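Local atomic coordinates of thioesterase superfamily (Jannaschia sp., PDB entry 2OAF), a protein that is probably a thioesterase of the HotDog superfamily, expected to hydrolyse thioester substrates, although its natural substrate is not established. Residues B[48-51]-B[52-56]; B[140-143]-B[144-148]. All blocks are in the same frame, centred on the assembly; numbering follows the deposited sequence.

How the interactions relate
Both contacts are local, each formed at the C-terminal end of a helix, and their centres lie about 12 Å apart on the same side of the chain's centre. Interaction 1 comes first along the chain, at the end of the long helix 39-54; interaction 2 follows the strands of the antiparallel sheet and closes helix 139-145. The two helix ends meet directly: Tyr54 CE1 comes within 3.3 Å of His148 CE1, and His55 CD2 lies 3.5 Å from Leu141 CD2. Ile145 also reaches Trp50 and Trp51. The C-terminal helix is thereby joined to the end of the central helix, around which the HotDog sheet curves.

Interaction 1 of 2, residues B[48-51]-B[52-56]; sequences DAWW and SEYHG
Tyr54 lies against the indole of Trp50, one helical turn earlier. Its CB stands over the six-membered ring, 4.3 Å from the ring centroid and close to the ring normal, a CH-pi contact. Farther along, Tyr54 CD2 descends onto the same indole, 3.4 Å from Trp50 CE2, and Tyr54 CE2 sits 3.5 Å from Trp50 NE1. The tyrosine ring is inclined by 50° to the five-membered ring, and a triethylene glycol molecule, probably from the crystallisation liquor, is bound beside it. Trp50 CG is anti to the backbone N (chi1 -173°), which swings the indole forward beneath Tyr54; the indole also meets Phe106 edge-to-face and touches Ile145. With Trp50 replaced by an alanine, CB and CD2 of Tyr54 would probably lose the indole face beneath them, and a gap is likely to open beside Phe106 and Ile145. Nearby, one water joins Asp48 OD2 to Ser52 OG, while Asp48 OD1 accepts from Trp60 N. Trp51 O takes two backbone bonds, from His55 N at 2.8 Å and Gly56 N at 3.1 Å; the backbone angles of Gly56 would force a side chain against the preceding carbonyl. The arrangement is a glycine-terminated helix end, here closing the long central helix of the HotDog fold.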
ATOM      1  N   ASP B  48       2.628  10.708  12.555  1.00 29.54           N
ATOM      2  CA  ASP B  48       3.057   9.646  13.465  1.00 30.44           C
ATOM      3  C   ASP B  48       4.442   9.959  14.057  1.00 29.56           C
ATOM      4  O   ASP B  48       4.661   9.760  15.258  1.00 29.14           O
ATOM      5  CB  ASP B  48       3.072   8.293  12.743  1.00 31.60           C
ATOM      6  CG  ASP B  48       3.589   7.180  13.619  1.00 33.39           C
ATOM      7  OD1 ASP B  48       2.807   6.608  14.394  1.00 27.85           O
ATOM      8  OD2 ASP B  48       4.788   6.899  13.551  1.00 31.71           O
ATOM      9  N   ALA B  49       5.366  10.458  13.223  1.00 29.37           N
ATOM     10  CA  ALA B  49       6.707  10.841  13.682  1.00 30.05           C
ATOM     11  C   ALA B  49       6.679  12.055  14.624  1.00 29.67           C
ATOM     12  O   ALA B  49       7.530  12.195  15.501  1.00 28.32           O
ATOM     13  CB  ALA B  49       7.683  11.098  12.467  1.00 28.72           C
ATOM     14  N   TRP B  50       5.713  12.944  14.417  1.00 29.05           N
ATOM     15  CA  TRP B  50       5.540  14.110  15.310  1.00 30.48           C
ATOM     16  C   TRP B  50       5.197  13.603  16.705  1.00 28.61           C
ATOM     17  O   TRP B  50       5.774  14.011  17.687  1.00 28.21           O
ATOM     18  CB  TRP B  50       4.465  15.075  14.782  1.00 30.00           C
ATOM     19  CG  TRP B  50       4.343  16.343  15.544  1.00 27.40           C
ATOM     20  CD1 TRP B  50       4.908  17.558  15.226  1.00 26.66           C
ATOM     21  CD2 TRP B  50       3.601  16.552  16.764  1.00 25.46           C
ATOM     22  NE1 TRP B  50       4.559  18.506  16.188  1.00 28.28           N
ATOM     23  CE2 TRP B  50       3.776  17.907  17.140  1.00 25.22           C
ATOM     24  CE3 TRP B  50       2.816  15.735  17.566  1.00 26.81           C
ATOM     25  CZ2 TRP B  50       3.212  18.427  18.267  1.00 26.74           C
ATOM     26  CZ3 TRP B  50       2.227  16.280  18.718  1.00 28.37           C
ATOM     27  CH2 TRP B  50       2.432  17.588  19.049  1.00 30.32           C
ATOM     28  N   TRP B  51       4.260  12.677  16.778  1.00 30.33           N
ATOM     29  CA  TRP B  51       3.902  12.080  18.061  1.00 31.56           C
ATOM     30  C   TRP B  51       5.082  11.387  18.715  1.00 32.08           C
ATOM     31  O   TRP B  51       5.252  11.475  19.910  1.00 33.14           O
ATOM     32  CB  TRP B  51       2.736  11.094  17.898  1.00 30.32           C
ATOM     33  CG  TRP B  51       1.448  11.749  17.664  1.00 29.70           C
ATOM     34  CD1 TRP B  51       0.771  11.809  16.502  1.00 31.56           C
ATOM     35  CD2 TRP B  51       0.658  12.439  18.630  1.00 34.23           C
ATOM     36  NE1 TRP B  51      -0.404  12.479  16.665  1.00 31.37           N
ATOM     37  CE2 TRP B  51      -0.500  12.894  17.965  1.00 32.02           C
ATOM     38  CE3 TRP B  51       0.819  12.721  19.985  1.00 33.04           C
ATOM     39  CZ2 TRP B  51      -1.510  13.614  18.609  1.00 33.30           C
ATOM     40  CZ3 TRP B  51      -0.199  13.454  20.638  1.00 37.25           C
ATOM     41  CH2 TRP B  51      -1.347  13.888  19.934  1.00 30.14           C
ATOM     42  N   SER B  52       5.876  10.660  17.945  1.00 33.04           N
ATOM     43  CA  SER B  52       7.079  10.034  18.503  1.00 33.22           C
ATOM     44  C   SER B  52       8.021  11.071  19.101  1.00 34.82           C
ATOM     45  O   SER B  52       8.585  10.862  20.144  1.00 36.01           O
ATOM     46  CB  SER B  52       7.833   9.248  17.436  1.00 31.31           C
ATOM     47  OG  SER B  52       7.126   8.079  17.128  1.00 34.29           O
ATOM     48  N   GLU B  53       8.186  12.185  18.407  1.00 32.69           N
ATOM     49  CA  GLU B  53       9.111  13.207  18.828  1.00 34.06           C
ATOM     50  C   GLU B  53       8.659  13.893  20.123  1.00 34.16           C
ATOM     51  O   GLU B  53       9.466  14.124  21.017  1.00 34.09           O
ATOM     52  CB  GLU B  53       9.249  14.247  17.700  1.00 34.56           C
ATOM     53  CG  GLU B  53      10.212  15.371  17.980  1.00 36.77           C
ATOM     54  CD  GLU B  53      11.653  14.914  18.105  1.00 43.65           C
ATOM     55  OE1 GLU B  53      12.006  13.842  17.545  1.00 47.54           O
ATOM     56  OE2 GLU B  53      12.424  15.653  18.769  1.00 50.65           O
ATOM     57  N   TYR B  54       7.379  14.245  20.210  1.00 34.29           N
ATOM     58  CA  TYR B  54       6.890  15.080  21.325  1.00 33.89           C
ATOM     59  C   TYR B  54       6.117  14.343  22.404  1.00 33.27           C
ATOM     60  O   TYR B  54       6.017  14.845  23.518  1.00 36.32           O
ATOM     61  CB  TYR B  54       6.093  16.268  20.772  1.00 34.40           C
ATOM     62  CG  TYR B  54       6.985  17.148  19.899  1.00 35.30           C
ATOM     63  CD1 TYR B  54       8.016  17.869  20.466  1.00 35.59           C
ATOM     64  CD2 TYR B  54       6.843  17.191  18.515  1.00 34.18           C
ATOM     65  CE1 TYR B  54       8.841  18.655  19.705  1.00 41.47           C
ATOM     66  CE2 TYR B  54       7.685  17.971  17.727  1.00 34.98           C
ATOM     67  CZ  TYR B  54       8.682  18.704  18.333  1.00 41.21           C
ATOM     68  OH  TYR B  54       9.541  19.506  17.603  1.00 38.51           O
ATOM     69  N   HIS B  55       5.581  13.167  22.098  1.00 32.25           N
ATOM     70  CA  HIS B  55       4.895  12.361  23.099  1.00 33.12           C
ATOM     71  C   HIS B  55       5.731  11.161  23.535  1.00 33.39           C
ATOM     72  O   HIS B  55       5.867  10.919  24.718  1.00 35.13           O
ATOM     73  CB  HIS B  55       3.531  11.908  22.617  1.00 32.26           C
ATOM     74  CG  HIS B  55       2.861  10.942  23.545  1.00 35.75           C
ATOM     75  ND1 HIS B  55       2.839   9.586  23.308  1.00 39.24           N
ATOM     76  CD2 HIS B  55       2.222  11.126  24.726  1.00 33.49           C
ATOM     77  CE1 HIS B  55       2.195   8.975  24.290  1.00 38.77           C
ATOM     78  NE2 HIS B  55       1.809   9.886  25.160  1.00 33.89           N
ATOM     79  N   GLY B  56       6.288  10.411  22.590  1.00 32.74           N
ATOM     80  CA  GLY B  56       7.220   9.347  22.931  1.00 33.15           C
ATOM     81  C   GLY B  56       7.381   8.344  21.812  1.00 33.85           C
ATOM     82  O   GLY B  56       6.516   8.234  20.961  1.00 33.86           O
TER
HETATM   83  O   HOH W   1       7.505   7.418  14.365  1.00 60.91           O

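Interaction 2 of 2, residues B[140-143]-B[144-148]; sequences HLRA and LIEPH
Leu144, Arg142 and Glu146 carry this contact at the end of the short C-terminal helix of the HotDog domain, where an i to i+4 salt bridge reaches from helical Arg142 to Glu146, at which the chain tightens into a 3-10 segment. Arg142 NH1 donates to Glu146 OE2 at 3.0 Å. The oxygen lies at the guanidinium edge, near its plane, yet the nitrogen approaches from above the carboxylate plane, and the two flat groups are turned 75° apart. The arginine chain leaves the backbone extended and then bends at chi3 (-66°), which turns the guanidinium so that it crosses the extended glutamate obliquely; Arg142 CG packs 3.4 Å from Glu146 CD. With NH2 bonded to Gly100 O, two of the guanidinium nitrogens, NH1 and NH2, each have an acceptor, and the helix is tied to the turn just after strand 90-99. Beneath the ion pair, Glu146 N donates to Arg142 O along a nearly straight line.

On another side of the helix, Leu144 lays CG 3.6 Å from His140 O and brings CD1 to 4.0 Å from Leu141 CD2. Both leucines also touch His55. Ile145 folds CG1 against Leu141 O, the same oxygen that receives Ile145 N. Pro147 has no N-H for the next helical bond, and Pro147 CD stands 3.2 Å from Ala143 O.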
ATOM      1  N   HIS B 140      -3.129  16.246  29.556  1.00 35.36           N
ATOM      2  CA  HIS B 140      -1.674  15.986  29.451  1.00 37.34           C
ATOM      3  C   HIS B 140      -1.198  16.087  28.008  1.00 36.47           C
ATOM      4  O   HIS B 140      -0.099  16.553  27.765  1.00 38.22           O
ATOM      5  CB  HIS B 140      -1.218  14.647  30.071  1.00 37.24           C
ATOM      6  CG  HIS B 140      -1.710  13.425  29.345  1.00 43.50           C
ATOM      7  ND1 HIS B 140      -3.003  12.958  29.460  1.00 39.39           N
ATOM      8  CD2 HIS B 140      -1.068  12.551  28.529  1.00 42.71           C
ATOM      9  CE1 HIS B 140      -3.141  11.864  28.730  1.00 42.37           C
ATOM     10  NE2 HIS B 140      -1.982  11.591  28.161  1.00 36.99           N
ATOM     11  N   LEU B 141      -2.021  15.673  27.053  1.00 34.22           N
ATOM     12  CA  LEU B 141      -1.661  15.851  25.655  1.00 33.92           C
ATOM     13  C   LEU B 141      -1.731  17.331  25.255  1.00 32.85           C
ATOM     14  O   LEU B 141      -0.852  17.835  24.566  1.00 33.30           O
ATOM     15  CB  LEU B 141      -2.518  14.941  24.748  1.00 32.22           C
ATOM     16  CG  LEU B 141      -2.246  13.445  25.000  1.00 34.41           C
ATOM     17  CD1 LEU B 141      -3.006  12.595  24.022  1.00 34.19           C
ATOM     18  CD2 LEU B 141      -0.718  13.054  24.981  1.00 32.07           C
ATOM     19  N   ARG B 142      -2.749  18.043  25.721  1.00 32.38           N
ATOM     20  CA  ARG B 142      -2.842  19.456  25.457  1.00 31.10           C
ATOM     21  C   ARG B 142      -1.554  20.170  25.855  1.00 31.48           C
ATOM     22  O   ARG B 142      -1.086  21.068  25.163  1.00 31.64           O
ATOM     23  CB  ARG B 142      -4.014  20.023  26.239  1.00 31.33           C
ATOM     24  CG  ARG B 142      -4.198  21.515  26.046  1.00 35.73           C
ATOM     25  CD  ARG B 142      -5.456  21.965  26.701  1.00 39.26           C
ATOM     26  NE  ARG B 142      -6.653  21.417  26.073  1.00 29.72           N
ATOM     27  CZ  ARG B 142      -7.251  21.950  25.012  1.00 37.51           C
ATOM     28  NH1 ARG B 142      -6.758  23.028  24.402  1.00 36.07           N
ATOM     29  NH2 ARG B 142      -8.347  21.376  24.539  1.00 38.63           N
ATOM     30  N   ALA B 143      -1.009  19.800  27.006  1.00 34.03           N
ATOM     31  CA  ALA B 143       0.206  20.435  27.528  1.00 32.91           C
ATOM     32  C   ALA B 143       1.407  20.201  26.614  1.00 34.09           C
ATOM     33  O   ALA B 143       2.248  21.085  26.460  1.00 32.94           O
ATOM     34  CB  ALA B 143       0.504  19.945  28.939  1.00 33.53           C
ATOM     35  N   LEU B 144       1.464  19.029  25.975  1.00 34.17           N
ATOM     36  CA  LEU B 144       2.525  18.716  25.011  1.00 35.41           C
ATOM     37  C   LEU B 144       2.333  19.404  23.672  1.00 34.25           C
ATOM     38  O   LEU B 144       3.323  19.729  23.001  1.00 35.32           O
ATOM     39  CB  LEU B 144       2.569  17.211  24.687  1.00 36.49           C
ATOM     40  CG  LEU B 144       2.893  16.255  25.820  1.00 43.91           C
ATOM     41  CD1 LEU B 144       2.881  14.835  25.243  1.00 38.84           C
ATOM     42  CD2 LEU B 144       4.233  16.605  26.507  1.00 45.30           C
ATOM     43  N   ILE B 145       1.071  19.560  23.255  1.00 31.69           N
ATOM     44  CA  ILE B 145       0.741  20.033  21.907  1.00 29.11           C
ATOM     45  C   ILE B 145       0.828  21.571  21.783  1.00 31.14           C
ATOM     46  O   ILE B 145       1.469  22.109  20.882  1.00 31.39           O
ATOM     47  CB  ILE B 145      -0.687  19.603  21.519  1.00 30.65           C
ATOM     48  CG1 ILE B 145      -0.782  18.066  21.453  1.00 28.26           C
ATOM     49  CG2 ILE B 145      -1.071  20.266  20.186  1.00 27.42           C
ATOM     50  CD1 ILE B 145      -2.186  17.503  21.621  1.00 35.25           C
ATOM     51  N   GLU B 146       0.183  22.271  22.714  1.00 30.42           N
ATOM     52  CA  GLU B 146       0.033  23.744  22.645  1.00 31.21           C
ATOM     53  C   GLU B 146       1.294  24.574  22.404  1.00 30.43           C
ATOM     54  O   GLU B 146       1.243  25.556  21.639  1.00 29.88           O
ATOM     55  CB  GLU B 146      -0.720  24.268  23.885  1.00 32.30           C
ATOM     56  CG  GLU B 146      -2.191  23.920  23.785  1.00 38.85           C
ATOM     57  CD  GLU B 146      -3.062  24.466  24.895  1.00 48.99           C
ATOM     58  OE1 GLU B 146      -2.578  24.668  26.038  1.00 52.40           O
ATOM     59  OE2 GLU B 146      -4.261  24.657  24.600  1.00 48.06           O
ATOM     60  N   PRO B 147       2.424  24.208  23.036  1.00 31.46           N
ATOM     61  CA  PRO B 147       3.660  24.967  22.758  1.00 31.92           C
ATOM     62  C   PRO B 147       4.112  24.948  21.294  1.00 32.30           C
ATOM     63  O   PRO B 147       4.968  25.765  20.904  1.00 32.89           O
ATOM     64  CB  PRO B 147       4.720  24.266  23.631  1.00 32.17           C
ATOM     65  CG  PRO B 147       3.936  23.566  24.687  1.00 34.22           C
ATOM     66  CD  PRO B 147       2.667  23.128  24.007  1.00 32.76           C
ATOM     67  N   HIS B 148       3.565  24.034  20.498  1.00 30.04           N
ATOM     68  CA  HIS B 148       3.978  23.911  19.105  1.00 32.51           C
ATOM     69  C   HIS B 148       2.995  24.521  18.110  1.00 32.07           C
ATOM     70  O   HIS B 148       3.250  24.495  16.902  1.00 31.03           O
ATOM     71  CB  HIS B 148       4.268  22.453  18.781  1.00 32.80           C
ATOM     72  CG  HIS B 148       5.275  21.845  19.697  1.00 35.65           C
ATOM     73  ND1 HIS B 148       6.627  22.070  19.564  1.00 36.85           N
ATOM     74  CD2 HIS B 148       5.126  21.052  20.785  1.00 37.78           C
ATOM     75  CE1 HIS B 148       7.269  21.442  20.536  1.00 45.41           C
ATOM     76  NE2 HIS B 148       6.381  20.809  21.284  1.00 46.22           N
TER